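Local coordinates for protein blood group a-and b-cleaving endo-beta-galactosidase (Streptococcus pneumoniae, PDB 2YGL) that cleaves blood group A and B antigens as a family 98 glycoside hydrolase, with the two tandem CBM51 modules present here probably serving carbohydrate binding, at residues 59-65 / 159-165; 105-111 / 145-151; 215-219 / 340-344; 271-277 / 307-311. All blocks are in the same frame, centred on the assembly; numbering follows the deposited sequence.

Contact 1 of 4, residues 59-65 / 159-165. With CA (calcium ion), chain C.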
loop_
_atom_site.group_PDB
_atom_site.type_symbol
_atom_site.label_atom_id
_atom_site.label_comp_id
_atom_site.label_asym_id
_atom_site.label_seq_id
_atom_site.Cartn_x
_atom_site.Cartn_y
_atom_site.Cartn_z
ATOM N N LYS A 59 -6.902 -2.371 -24.470
ATOM C CA LYS A 59 -5.648 -1.844 -23.926
ATOM C C LYS A 59 -4.453 -2.742 -24.229
ATOM O O LYS A 59 -4.592 -3.962 -24.340
ATOM C CB LYS A 59 -5.762 -1.637 -22.410
ATOM C CG LYS A 59 -6.986 -0.830 -21.940
ATOM C CD LYS A 59 -6.936 0.635 -22.384
ATOM C CE LYS A 59 -5.921 1.439 -21.589
ATOM N NZ LYS A 59 -5.739 2.805 -22.152
ATOM N N GLY A 60 -3.277 -2.129 -24.352
ATOM C CA GLY A 60 -2.040 -2.876 -24.555
ATOM C C GLY A 60 -0.921 -2.081 -25.198
ATOM O O GLY A 60 -1.060 -0.885 -25.464
ATOM N N ILE A 61 0.197 -2.767 -25.431
ATOM C CA ILE A 61 1.371 -2.192 -26.079
ATOM C C ILE A 61 1.704 -3.009 -27.328
ATOM O O ILE A 61 1.806 -4.237 -27.265
ATOM C CB ILE A 61 2.598 -2.161 -25.115
ATOM C CG1 ILE A 61 2.305 -1.334 -23.850
ATOM C CG2 ILE A 61 3.846 -1.653 -25.823
ATOM C CD1 ILE A 61 2.023 0.152 -24.083
ATOM N N GLY A 62 1.868 -2.322 -28.455
ATOM C CA GLY A 62 2.199 -2.965 -29.726
ATOM C C GLY A 62 3.569 -2.563 -30.239
ATOM O O GLY A 62 3.843 -1.380 -30.443
ATOM N N THR A 63 4.430 -3.556 -30.448
ATOM C CA THR A 63 5.797 -3.315 -30.906
ATOM C C THR A 63 6.193 -4.245 -32.057
ATOM O O THR A 63 5.426 -5.132 -32.447
ATOM C CB THR A 63 6.818 -3.442 -29.735
ATOM O OG1 THR A 63 8.099 -2.957 -30.151
ATOM C CG2 THR A 63 6.947 -4.897 -29.255
ATOM N N VAL A 64 7.384 -4.012 -32.603
ATOM C CA VAL A 64 8.048 -4.968 -33.480
ATOM C C VAL A 64 9.298 -5.469 -32.749
ATOM O O VAL A 64 10.085 -4.672 -32.231
ATOM C CB VAL A 64 8.426 -4.342 -34.849
ATOM C CG1 VAL A 64 9.315 -5.285 -35.658
ATOM C CG2 VAL A 64 7.175 -3.996 -35.638
ATOM N N ALA A 65 9.458 -6.789 -32.695
ATOM C CA ALA A 65 10.585 -7.408 -32.005
ATOM C C ALA A 65 11.926 -7.057 -32.654
ATOM O O ALA A 65 12.002 -6.807 -33.860
ATOM C CB ALA A 65 10.395 -8.920 -31.936
ATOM N N ASP A 159 6.978 -9.474 -37.195
ATOM C CA ASP A 159 7.046 -9.725 -35.751
ATOM C C ASP A 159 6.261 -8.701 -34.934
ATOM O O ASP A 159 6.829 -7.951 -34.135
ATOM C CB ASP A 159 8.499 -9.784 -35.280
ATOM C CG ASP A 159 9.255 -10.961 -35.861
ATOM O OD1 ASP A 159 8.635 -11.854 -36.485
ATOM O OD2 ASP A 159 10.487 -10.997 -35.684
ATOM N N GLU A 160 4.945 -8.698 -35.133
ATOM C CA GLU A 160 4.046 -7.779 -34.453
ATOM C C GLU A 160 3.735 -8.299 -33.052
ATOM O O GLU A 160 2.660 -8.857 -32.811
ATOM C CB GLU A 160 2.750 -7.608 -35.261
ATOM C CG GLU A 160 2.944 -7.052 -36.670
ATOM C CD GLU A 160 3.192 -5.558 -36.687
ATOM O OE1 GLU A 160 2.456 -4.815 -36.002
ATOM O OE2 GLU A 160 4.123 -5.126 -37.396
ATOM N N VAL A 161 4.689 -8.128 -32.137
ATOM C CA VAL A 161 4.514 -8.560 -30.752
ATOM C C VAL A 161 3.586 -7.595 -30.029
ATOM O O VAL A 161 3.800 -6.379 -30.043
ATOM C CB VAL A 161 5.866 -8.687 -29.993
ATOM C CG1 VAL A 161 5.645 -8.848 -28.488
ATOM C CG2 VAL A 161 6.671 -9.861 -30.528
ATOM N N VAL A 162 2.545 -8.148 -29.414
ATOM C CA VAL A 162 1.656 -7.361 -28.573
ATOM C C VAL A 162 1.657 -7.855 -27.136
ATOM O O VAL A 162 1.628 -9.064 -26.870
ATOM C CB VAL A 162 0.200 -7.300 -29.110
ATOM C CG1 VAL A 162 0.111 -6.375 -30.316
ATOM C CG2 VAL A 162 -0.338 -8.691 -29.433
ATOM N N PHE A 163 1.718 -6.899 -26.219
ATOM C CA PHE A 163 1.522 -7.156 -24.808
ATOM C C PHE A 163 0.083 -6.733 -24.511
ATOM O O PHE A 163 -0.170 -5.623 -24.037
ATOM C CB PHE A 163 2.552 -6.379 -23.972
ATOM C CG PHE A 163 3.991 -6.723 -24.299
ATOM C CD1 PHE A 163 4.651 -6.102 -25.361
ATOM C CD2 PHE A 163 4.684 -7.669 -23.546
ATOM C CE1 PHE A 163 5.980 -6.423 -25.668
ATOM C CE2 PHE A 163 6.014 -7.994 -23.844
ATOM C CZ PHE A 163 6.660 -7.369 -24.908
ATOM N N ALA A 164 -0.852 -7.624 -24.834
ATOM C CA ALA A 164 -2.284 -7.347 -24.731
ATOM C C ALA A 164 -2.743 -7.270 -23.281
ATOM O O ALA A 164 -2.392 -8.130 -22.467
ATOM C CB ALA A 164 -3.089 -8.401 -25.486
ATOM N N ASP A 165 -3.521 -6.231 -22.976
ATOM C CA ASP A 165 -4.083 -5.997 -21.636
ATOM C C ASP A 165 -3.011 -5.743 -20.563
ATOM O O ASP A 165 -3.257 -5.936 -19.365
ATOM C CB ASP A 165 -5.022 -7.152 -21.234
ATOM C CG ASP A 165 -5.952 -6.781 -20.097
ATOM O OD1 ASP A 165 -6.610 -5.725 -20.185
ATOM O OD2 ASP A 165 -6.027 -7.549 -19.115
HETATM CA CA CA C . 11.476 -12.904 -36.535
HETATM O O HOH W 1 -7.524 -4.660 -22.547
HETATM O O HOH W 2 2.551 -4.970 -32.870
HETATM O O HOH W 3 12.772 -14.461 -37.540
HETATM O O HOH W 4 10.371 -12.841 -38.655
#

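Contact 2 of 4, residues 105-111 / 145-151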
loop_
_atom_site.group_PDB
_atom_site.type_symbol
_atom_site.label_atom_id
_atom_site.label_comp_id
_atom_site.label_asym_id
_atom_site.label_seq_id
_atom_site.Cartn_x
_atom_site.Cartn_y
_atom_site.Cartn_z
ATOM N N ARG A 105 11.673 -15.315 -28.769
ATOM C CA ARG A 105 11.517 -15.228 -27.322
ATOM C C ARG A 105 10.885 -13.909 -26.876
ATOM O O ARG A 105 11.148 -12.854 -27.454
ATOM C CB ARG A 105 12.892 -15.382 -26.664
ATOM C CG ARG A 105 12.871 -15.794 -25.212
ATOM C CD ARG A 105 14.247 -16.273 -24.762
ATOM N NE ARG A 105 15.232 -15.199 -24.639
ATOM C CZ ARG A 105 16.185 -14.937 -25.533
ATOM N NH1 ARG A 105 16.300 -15.663 -26.637
ATOM N NH2 ARG A 105 17.036 -13.947 -25.316
ATOM N N ILE A 106 10.049 -13.986 -25.843
ATOM C CA ILE A 106 9.554 -12.801 -25.146
ATOM C C ILE A 106 9.896 -12.934 -23.663
ATOM O O ILE A 106 9.630 -13.972 -23.049
ATOM C CB ILE A 106 8.023 -12.593 -25.333
ATOM C CG1 ILE A 106 7.682 -12.371 -26.813
ATOM C CG2 ILE A 106 7.530 -11.407 -24.490
ATOM C CD1 ILE A 106 6.193 -12.455 -27.140
ATOM N N GLU A 107 10.490 -11.886 -23.099
ATOM C CA GLU A 107 10.865 -11.882 -21.690
ATOM C C GLU A 107 10.319 -10.673 -20.943
ATOM O O GLU A 107 10.097 -9.611 -21.529
ATOM C CB GLU A 107 12.388 -11.912 -21.532
ATOM C CG GLU A 107 13.054 -13.212 -21.947
ATOM C CD GLU A 107 14.574 -13.124 -21.926
ATOM O OE1 GLU A 107 15.120 -12.005 -21.786
ATOM O OE2 GLU A 107 15.225 -14.183 -22.053
ATOM N N ILE A 108 10.102 -10.855 -19.641
ATOM C CA ILE A 108 9.833 -9.749 -18.732
ATOM C C ILE A 108 10.968 -9.697 -17.716
ATOM O O ILE A 108 11.321 -10.712 -17.108
ATOM C CB ILE A 108 8.455 -9.874 -18.026
ATOM C CG1 ILE A 108 7.315 -10.014 -19.052
ATOM C CG2 ILE A 108 8.211 -8.692 -17.077
ATOM C CD1 ILE A 108 7.132 -8.820 -20.002
ATOM N N GLU A 109 11.542 -8.508 -17.560
ATOM C CA GLU A 109 12.702 -8.298 -16.709
ATOM C C GLU A 109 12.405 -7.210 -15.684
ATOM O O GLU A 109 11.831 -6.172 -16.023
ATOM C CB GLU A 109 13.899 -7.899 -17.577
ATOM C CG GLU A 109 15.229 -7.776 -16.853
ATOM C CD GLU A 109 16.383 -7.517 -17.809
ATOM O OE1 GLU A 109 16.651 -8.378 -18.674
ATOM O OE2 GLU A 109 17.021 -6.451 -17.696
ATOM N N ILE A 110 12.782 -7.463 -14.432
ATOM C CA ILE A 110 12.689 -6.457 -13.371
ATOM C C ILE A 110 14.058 -6.270 -12.723
ATOM O O ILE A 110 14.624 -7.217 -12.167
ATOM C CB ILE A 110 11.632 -6.820 -12.292
ATOM C CG1 ILE A 110 10.232 -6.913 -12.909
ATOM C CG2 ILE A 110 11.651 -5.791 -11.155
ATOM C CD1 ILE A 110 9.188 -7.557 -12.005
ATOM N N ASP A 111 14.581 -5.047 -12.819
ATOM C CA ASP A 111 15.875 -4.668 -12.232
ATOM C C ASP A 111 17.011 -5.650 -12.546
ATOM O O ASP A 111 17.768 -6.047 -11.658
ATOM C CB ASP A 111 15.743 -4.449 -10.716
ATOM C CG ASP A 111 14.739 -3.363 -10.361
ATOM O OD1 ASP A 111 14.625 -2.366 -11.106
ATOM O OD2 ASP A 111 14.065 -3.504 -9.319
ATOM N N LYS A 145 12.434 -0.797 -11.946
ATOM C CA LYS A 145 12.354 -0.828 -13.406
ATOM C C LYS A 145 11.805 -2.156 -13.923
ATOM O O LYS A 145 12.325 -3.224 -13.592
ATOM C CB LYS A 145 13.742 -0.570 -14.000
ATOM C CG LYS A 145 13.767 -0.297 -15.496
ATOM C CD LYS A 145 15.199 -0.253 -15.995
ATOM C CE LYS A 145 15.290 0.379 -17.368
ATOM N NZ LYS A 145 16.711 0.593 -17.762
ATOM N N ILE A 146 10.749 -2.081 -14.731
ATOM C CA ILE A 146 10.215 -3.258 -15.414
ATOM C C ILE A 146 10.406 -3.122 -16.929
ATOM O O ILE A 146 10.150 -2.060 -17.506
ATOM C CB ILE A 146 8.730 -3.560 -15.024
ATOM C CG1 ILE A 146 8.288 -4.922 -15.583
ATOM C CG2 ILE A 146 7.787 -2.422 -15.454
ATOM C CD1 ILE A 146 7.018 -5.489 -14.958
ATOM N N SER A 147 10.873 -4.200 -17.556
ATOM C CA SER A 147 11.200 -4.193 -18.978
ATOM C C SER A 147 10.454 -5.259 -19.769
ATOM O O SER A 147 10.431 -6.436 -19.393
ATOM C CB SER A 147 12.709 -4.349 -19.181
ATOM O OG SER A 147 13.376 -3.128 -18.928
ATOM N N LEU A 148 9.848 -4.821 -20.870
ATOM C CA LEU A 148 9.174 -5.697 -21.819
ATOM C C LEU A 148 10.112 -5.958 -22.996
ATOM O O LEU A 148 10.416 -5.050 -23.776
ATOM C CB LEU A 148 7.865 -5.054 -22.297
ATOM C CG LEU A 148 6.582 -5.199 -21.463
ATOM C CD1 LEU A 148 6.761 -4.848 -19.985
ATOM C CD2 LEU A 148 5.470 -4.358 -22.077
ATOM N N LYS A 149 10.573 -7.202 -23.112
ATOM C CA LYS A 149 11.593 -7.571 -24.092
ATOM C C LYS A 149 11.064 -8.574 -25.112
ATOM O O LYS A 149 10.408 -9.548 -24.746
ATOM C CB LYS A 149 12.820 -8.158 -23.388
ATOM C CG LYS A 149 13.484 -7.223 -22.381
ATOM C CD LYS A 149 14.445 -7.974 -21.458
ATOM C CE LYS A 149 15.777 -8.280 -22.132
ATOM N NZ LYS A 149 16.644 -9.131 -21.269
ATOM N N SER A 150 11.353 -8.333 -26.389
ATOM C CA SER A 150 10.963 -9.262 -27.451
ATOM C C SER A 150 12.105 -9.519 -28.429
ATOM O O SER A 150 12.738 -8.584 -28.926
ATOM C CB SER A 150 9.699 -8.792 -28.181
ATOM O OG SER A 150 9.834 -7.472 -28.665
ATOM N N PHE A 151 12.356 -10.800 -28.690
ATOM C CA PHE A 151 13.485 -11.229 -29.513
ATOM C C PHE A 151 13.020 -11.717 -30.888
ATOM O O PHE A 151 12.299 -12.713 -30.997
ATOM C CB PHE A 151 14.301 -12.306 -28.783
ATOM C CG PHE A 151 15.042 -11.796 -27.568
ATOM C CD1 PHE A 151 14.412 -11.716 -26.327
ATOM C CD2 PHE A 151 16.375 -11.400 -27.665
ATOM C CE1 PHE A 151 15.093 -11.244 -25.201
ATOM C CE2 PHE A 151 17.068 -10.929 -26.545
ATOM C CZ PHE A 151 16.423 -10.850 -25.311
#

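Contact 3 of 4, residues 215-219 / 340-344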
loop_
_atom_site.group_PDB
_atom_site.type_symbol
_atom_site.label_atom_id
_atom_site.label_comp_id
_atom_site.label_asym_id
_atom_site.label_seq_id
_atom_site.Cartn_x
_atom_site.Cartn_y
_atom_site.Cartn_z
ATOM N N LYS A 215 -9.908 15.613 23.958
ATOM C CA LYS A 215 -9.311 16.550 24.914
ATOM C C LYS A 215 -8.385 15.794 25.867
ATOM O O LYS A 215 -8.609 14.609 26.130
ATOM C CB LYS A 215 -10.393 17.240 25.760
ATOM C CG LYS A 215 -11.541 17.870 24.996
ATOM C CD LYS A 215 -12.709 18.136 25.922
ATOM C CE LYS A 215 -13.980 18.384 25.137
ATOM N NZ LYS A 215 -15.129 18.647 26.047
ATOM N N PRO A 216 -7.349 16.475 26.401
ATOM C CA PRO A 216 -6.592 15.873 27.502
ATOM C C PRO A 216 -7.459 15.779 28.757
ATOM O O PRO A 216 -8.416 16.543 28.900
ATOM C CB PRO A 216 -5.425 16.848 27.711
ATOM C CG PRO A 216 -5.868 18.131 27.089
ATOM C CD PRO A 216 -6.753 17.744 25.947
ATOM N N PHE A 217 -7.125 14.847 29.647
ATOM C CA PHE A 217 -7.959 14.530 30.806
ATOM C C PHE A 217 -8.268 15.723 31.723
ATOM O O PHE A 217 -9.437 16.061 31.931
ATOM C CB PHE A 217 -7.337 13.380 31.613
ATOM C CG PHE A 217 -8.196 12.894 32.746
ATOM C CD1 PHE A 217 -8.101 13.474 34.007
ATOM C CD2 PHE A 217 -9.101 11.851 32.552
ATOM C CE1 PHE A 217 -8.887 13.023 35.063
ATOM C CE2 PHE A 217 -9.898 11.392 33.606
ATOM C CZ PHE A 217 -9.790 11.979 34.863
ATOM N N THR A 218 -7.226 16.347 32.273
ATOM C CA THR A 218 -7.415 17.400 33.278
ATOM C C THR A 218 -8.108 18.651 32.720
ATOM O O THR A 218 -9.133 19.060 33.260
ATOM C CB THR A 218 -6.108 17.715 34.058
ATOM O OG1 THR A 218 -5.751 16.572 34.844
ATOM C CG2 THR A 218 -6.285 18.915 34.994
ATOM N N PRO A 219 -7.569 19.252 31.632
ATOM C CA PRO A 219 -8.272 20.405 31.057
ATOM C C PRO A 219 -9.708 20.082 30.626
ATOM O O PRO A 219 -10.607 20.898 30.833
ATOM C CB PRO A 219 -7.409 20.775 29.849
ATOM C CG PRO A 219 -6.043 20.316 30.226
ATOM C CD PRO A 219 -6.261 19.038 30.978
ATOM N N ALA A 340 3.391 13.553 35.589
ATOM C CA ALA A 340 3.130 13.506 34.150
ATOM C C ALA A 340 2.502 12.177 33.714
ATOM O O ALA A 340 3.090 11.423 32.932
ATOM C CB ALA A 340 4.406 13.799 33.363
ATOM N N ASP A 341 1.303 11.905 34.229
ATOM C CA ASP A 341 0.570 10.678 33.908
ATOM C C ASP A 341 -0.619 10.931 32.972
ATOM O O ASP A 341 -1.487 10.071 32.806
ATOM C CB ASP A 341 0.122 9.954 35.190
ATOM C CG ASP A 341 -0.590 10.871 36.177
ATOM O OD1 ASP A 341 -1.087 11.946 35.778
ATOM O OD2 ASP A 341 -0.659 10.508 37.369
ATOM N N GLU A 342 -0.633 12.111 32.354
ATOM C CA GLU A 342 -1.703 12.524 31.446
ATOM C C GLU A 342 -1.473 11.944 30.052
ATOM O O GLU A 342 -1.095 12.663 29.119
ATOM C CB GLU A 342 -1.780 14.055 31.379
ATOM C CG GLU A 342 -2.175 14.741 32.686
ATOM C CD GLU A 342 -3.680 14.926 32.835
ATOM O OE1 GLU A 342 -4.355 15.258 31.836
ATOM O OE2 GLU A 342 -4.187 14.754 33.961
ATOM N N LEU A 343 -1.699 10.641 29.918
ATOM C CA LEU A 343 -1.500 9.946 28.650
ATOM C C LEU A 343 -2.636 10.276 27.685
ATOM O O LEU A 343 -3.810 10.221 28.048
ATOM C CB LEU A 343 -1.387 8.428 28.874
ATOM C CG LEU A 343 -0.928 7.528 27.718
ATOM C CD1 LEU A 343 -0.215 6.284 28.229
ATOM C CD2 LEU A 343 -2.092 7.131 26.812
ATOM N N VAL A 344 -2.269 10.626 26.457
ATOM C CA VAL A 344 -3.250 10.899 25.412
ATOM C C VAL A 344 -3.024 10.023 24.180
ATOM O O VAL A 344 -1.886 9.687 23.834
ATOM C CB VAL A 344 -3.295 12.405 25.006
ATOM C CG1 VAL A 344 -3.919 13.245 26.112
ATOM C CG2 VAL A 344 -1.912 12.926 24.650
HETATM O O HOH W 5 -4.857 13.129 29.385
#

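Contact 4 of 4, residues 271-277 / 307-311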
loop_
_atom_site.group_PDB
_atom_site.type_symbol
_atom_site.label_atom_id
_atom_site.label_comp_id
_atom_site.label_asym_id
_atom_site.label_seq_id
_atom_site.Cartn_x
_atom_site.Cartn_y
_atom_site.Cartn_z
ATOM N N ILE A 271 2.582 11.736 26.279
ATOM C CA ILE A 271 2.093 12.579 27.364
ATOM C C ILE A 271 1.710 13.955 26.820
ATOM O O ILE A 271 2.502 14.600 26.128
ATOM C CB ILE A 271 3.149 12.704 28.487
ATOM C CG1 ILE A 271 3.426 11.326 29.097
ATOM C CG2 ILE A 271 2.693 13.684 29.564
ATOM C CD1 ILE A 271 4.833 11.149 29.613
ATOM N N ASP A 272 0.491 14.394 27.129
ATOM C CA ASP A 272 -0.002 15.683 26.642
ATOM C C ASP A 272 0.877 16.826 27.136
ATOM O O ASP A 272 1.346 16.813 28.279
ATOM C CB ASP A 272 -1.461 15.914 27.044
ATOM C CG ASP A 272 -2.117 17.031 26.241
ATOM O OD1 ASP A 272 -1.998 18.211 26.637
ATOM O OD2 ASP A 272 -2.736 16.730 25.199
ATOM N N ARG A 273 1.100 17.803 26.262
ATOM C CA ARG A 273 1.981 18.936 26.550
ATOM C C ARG A 273 1.526 19.773 27.752
ATOM O O ARG A 273 2.335 20.467 28.370
ATOM C CB ARG A 273 2.145 19.826 25.306
ATOM C CG ARG A 273 2.643 19.098 24.045
ATOM C CD ARG A 273 3.957 18.346 24.270
ATOM N NE ARG A 273 5.076 19.248 24.535
ATOM C CZ ARG A 273 6.211 18.896 25.134
ATOM N NH1 ARG A 273 6.403 17.649 25.552
ATOM N NH2 ARG A 273 7.165 19.801 25.320
ATOM N N SER A 274 0.241 19.689 28.083
ATOM C CA SER A 274 -0.344 20.457 29.181
ATOM C C SER A 274 -0.096 19.834 30.553
ATOM O O SER A 274 -0.422 20.436 31.575
ATOM C CB SER A 274 -1.851 20.627 28.960
ATOM O OG SER A 274 -2.529 19.382 29.071
ATOM N N ALA A 275 0.474 18.630 30.571
ATOM C CA ALA A 275 0.698 17.899 31.818
ATOM C C ALA A 275 1.717 18.579 32.724
ATOM O O ALA A 275 2.639 19.250 32.249
ATOM C CB ALA A 275 1.135 16.472 31.525
ATOM N N ASN A 276 1.531 18.402 34.028
ATOM C CA ASN A 276 2.523 18.795 35.014
ATOM C C ASN A 276 3.752 17.906 34.878
ATOM O O ASN A 276 3.641 16.678 34.917
ATOM C CB ASN A 276 1.952 18.684 36.430
ATOM C CG ASN A 276 0.939 19.771 36.746
ATOM O OD1 ASN A 276 -0.093 19.506 37.360
ATOM N ND2 ASN A 276 1.230 20.999 36.333
ATOM N N HIS A 277 4.912 18.529 34.699
ATOM C CA HIS A 277 6.159 17.795 34.545
ATOM C C HIS A 277 7.303 18.462 35.297
ATOM O O HIS A 277 7.425 19.692 35.307
ATOM C CB HIS A 277 6.519 17.637 33.062
ATOM C CG HIS A 277 6.889 18.922 32.385
ATOM N ND1 HIS A 277 5.949 19.819 31.925
ATOM C CD2 HIS A 277 8.098 19.463 32.100
ATOM C CE1 HIS A 277 6.563 20.856 31.384
ATOM N NE2 HIS A 277 7.867 20.664 31.475
ATOM N N GLY A 307 10.343 2.775 29.872
ATOM C CA GLY A 307 9.236 3.731 29.885
ATOM C C GLY A 307 9.522 5.009 29.116
ATOM O O GLY A 307 10.560 5.132 28.463
ATOM N N ILE A 308 8.589 5.955 29.194
ATOM C CA ILE A 308 8.708 7.235 28.495
ATOM C C ILE A 308 8.609 8.414 29.465
ATOM O O ILE A 308 8.137 8.265 30.596
ATOM C CB ILE A 308 7.639 7.399 27.367
ATOM C CG1 ILE A 308 6.219 7.432 27.952
ATOM C CG2 ILE A 308 7.796 6.302 26.298
ATOM C CD1 ILE A 308 5.156 7.963 27.006
ATOM N N LYS A 309 9.054 9.583 29.010
ATOM C CA LYS A 309 8.957 10.809 29.798
ATOM C C LYS A 309 8.190 11.894 29.043
ATOM O O LYS A 309 7.819 11.711 27.880
ATOM C CB LYS A 309 10.351 11.309 30.204
ATOM C CG LYS A 309 11.048 10.432 31.244
ATOM C CD LYS A 309 12.443 10.954 31.574
ATOM C CE LYS A 309 13.221 9.934 32.388
ATOM N NZ LYS A 309 14.628 10.364 32.639
ATOM N N TYR A 310 7.947 13.015 29.718
ATOM C CA TYR A 310 7.270 14.169 29.128
ATOM C C TYR A 310 7.929 14.619 27.823
ATOM O O TYR A 310 7.240 14.979 26.869
ATOM C CB TYR A 310 7.229 15.322 30.135
ATOM C CG TYR A 310 6.605 16.600 29.617
ATOM C CD1 TYR A 310 5.223 16.778 29.630
ATOM C CD2 TYR A 310 7.401 17.638 29.123
ATOM C CE1 TYR A 310 4.647 17.952 29.160
ATOM C CE2 TYR A 310 6.834 18.814 28.649
ATOM C CZ TYR A 310 5.458 18.965 28.671
ATOM O OH TYR A 310 4.890 20.129 28.207
ATOM N N ASP A 311 9.260 14.580 27.791
ATOM C CA ASP A 311 10.030 15.023 26.629
ATOM C C ASP A 311 10.134 13.969 25.522
ATOM O O ASP A 311 10.619 14.264 24.428
ATOM C CB ASP A 311 11.427 15.489 27.064
ATOM C CG ASP A 311 12.349 14.333 27.419
ATOM O OD1 ASP A 311 12.927 13.724 26.492
ATOM O OD2 ASP A 311 12.510 14.041 28.622
HETATM O O HOH W 6 5.479 11.748 25.810
HETATM O O HOH W 7 4.941 15.259 25.379
#

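Contact 1 of 4, residues 59-65 / 159-165
F163 turns the edge of its ring to the 59-65 strand: T63 CG2 lies 4.0 Å from F163 CE1, near the ring plane, and I61 O sits at the same rim, 3.9 Å from F163 CD1. L148 and I106 of the other sheet pack against this ring. The T63 methyl reaches both F163 and V161 because OG1 stands opposite the backbone N (chi1 -169°), leaving CG2 between N and the carbonyl carbon; OG1 itself bonds to S69. The two strands run antiparallel at 171°. F163 N donates to I61 O at 2.9 Å and T63 N to V161 O at 2.9 Å. G60, with phi 157°, is in a region natural to glycine, and its CA lies close to F163 O. Beyond it, D165 N meets K59 O at 2.9 Å. At the other end A65 N bonds D159 O (3.2 Å). The D159 carboxylate leaves the strand pair to bind calcium through OD2 (2.3 Å), a site completed by two waters and the carbonyls of V102, A152 and H155. E160, bent at chi2, brings OE2 to 3.7 Å from V64 CG2, while T35 bonds the same oxygen. The pair is central in one sheet of a beta-sandwich: strand 29-30 flanks 60-64, strand 82-87 flanks 160-171, I61, T63, V161 and F163 face strands 69-74 and 145-151, and V162 and A164 lie on strand 45-48.

Contact 2 of 4, residues 105-111 / 145-151
I108 and L148 lie side by side on the inward face of two antiparallel strands, with I108 CD1 3.9 Å from L148 CG. I106, I110 and I146 share this tightly packed face, which meets F83 of strand 82-87 and F163 of strand 160-171, the opposite sheet of the sandwich. Backbone pairing is continuous, from a short S147 N to E109 O bond (2.7 Å) to a weak one from R105 N to F151 O. The reverse face is polar and partly open to solvent. There the R105 guanidinium lies over the F151 ring, planes 30° apart, and NH2 hangs above the ring centre, 3.2 Å from F151 CZ. A bend at chi3 (71°) folds the R105 chain over the ring, a cation-pi stack. E107 OE2 lies in the guanidinium plane, 2.8 Å from R105 NE, which meets that oxygen from above the carboxylate plane. E107 OE1 makes a weak 3.3 Å bond to K149 NZ, whose stronger partner is E109 OE1 at 2.7 Å, met on the syn side but somewhat out of plane. At the open end, D111 OD1 takes K145 N (2.8 Å), while the K145 side chain runs off extended. The outer surface is therefore a chain of alternating charges, R105, E107, K149 and E109, which should offset the positive charges on neighbouring strands.

Contact 3 of 4, residues 215-219 / 340-344
The N-terminal end of the short helix 217-221, with P216 in the N-cap position, is received by the carboxylate of E342, at the entry to the last strand. T218 N donates to E342 OE1 at 3.1 Å, almost straight (166°) and on the syn lone pair. T218 OG1 gives its proton to E342 OE2 at 2.6 Å, coming from above the carboxylate plane. These two bonds from one residue fix the rotation of the acid group. OE1 is also met by F217 CB at 3.5 Å, and a water that accepts from F217 N (2.9 Å) donates to it. E342 can swing under the helix end because its chain is bent at chi2 (-90°). It is the centre of an inverse gamma turn, as is its counterpart E160 in the first module, where the chain likewise enters the last strand of a galactose-binding-like beta-sandwich. The F217 and E342 side chains cross at about a right angle, ring and carboxylate planes 61° apart; the ring also meets H202. Packing beside the polar grip is apolar: P216 CA lies 4.0 Å from V344 CG1, and I228 of strand 228-232 touches both residues. The positive end of the helix would probably favour a charged carboxylate here, in a setting that is largely buried.

Contact 4 of 4, residues 271-277 / 307-311
Y310 OH donates to R273 O at 2.6 Å, in the carbonyl plane and on a lone pair, the shortest polar bond between two loops of the second module, one after strand 262-271 and one before strand 315-320. R273 belongs to a type I turn, D272 to A275, braced by D272 OD1, an Asx-turn acceptor that takes S274 N and, from the other face of the carboxylate, S274 OG (2.8 Å). The Y310 ring is sandwiched. On one face lies H277, almost parallel (planes 5° apart), with centroids 3.6 Å apart; its CB also rests over the phenol. On the opposite face the R273 guanidinium lies flat at 28°, NH1 3.3 Å from Y310 CE2 and displaced toward the rim. R273 gets there by bending at both chi2 and chi3, and its NE is held by E236 in a salt bridge. With CG opposite the backbone N (chi1 177°), Y310 reaches across to the turn. Two waters bridge the loops: one accepts from R273 NH1 (2.8 Å) and donates to I271 O and Y310 O, the other links I271 N to K309 O. Apolar contact comes from I271, with CG2 4.0 Å from Y310 CD1 and CD1 4.1 Å from I308 CD1. Stacked between a cation and an imidazole and tied by its hydroxyl, the phenol is fixed in rotation; the guanidinium probably draws on its electron density.

From the N terminus, contact 1 opens at strand 60-64 and closes about a hundred residues later at 159-165, and contact 2 lies nested inside that loop. They belong to the two facing sheets of the first module's sandwich and touch through its core, where V161 meets I106 and A65 meets S150. In the second module the nesting recurs with different elements: contact 3 closes a long loop between the helix 217-221 and strand 343-352, and contact 4, loop on loop, lies inside it. The two meet at D272, which packs on P216 and V344 and whose N probably bonds to E342 O. Across modules the pairs lie in series, with contacts 1 and 3 centred about 62 Å apart.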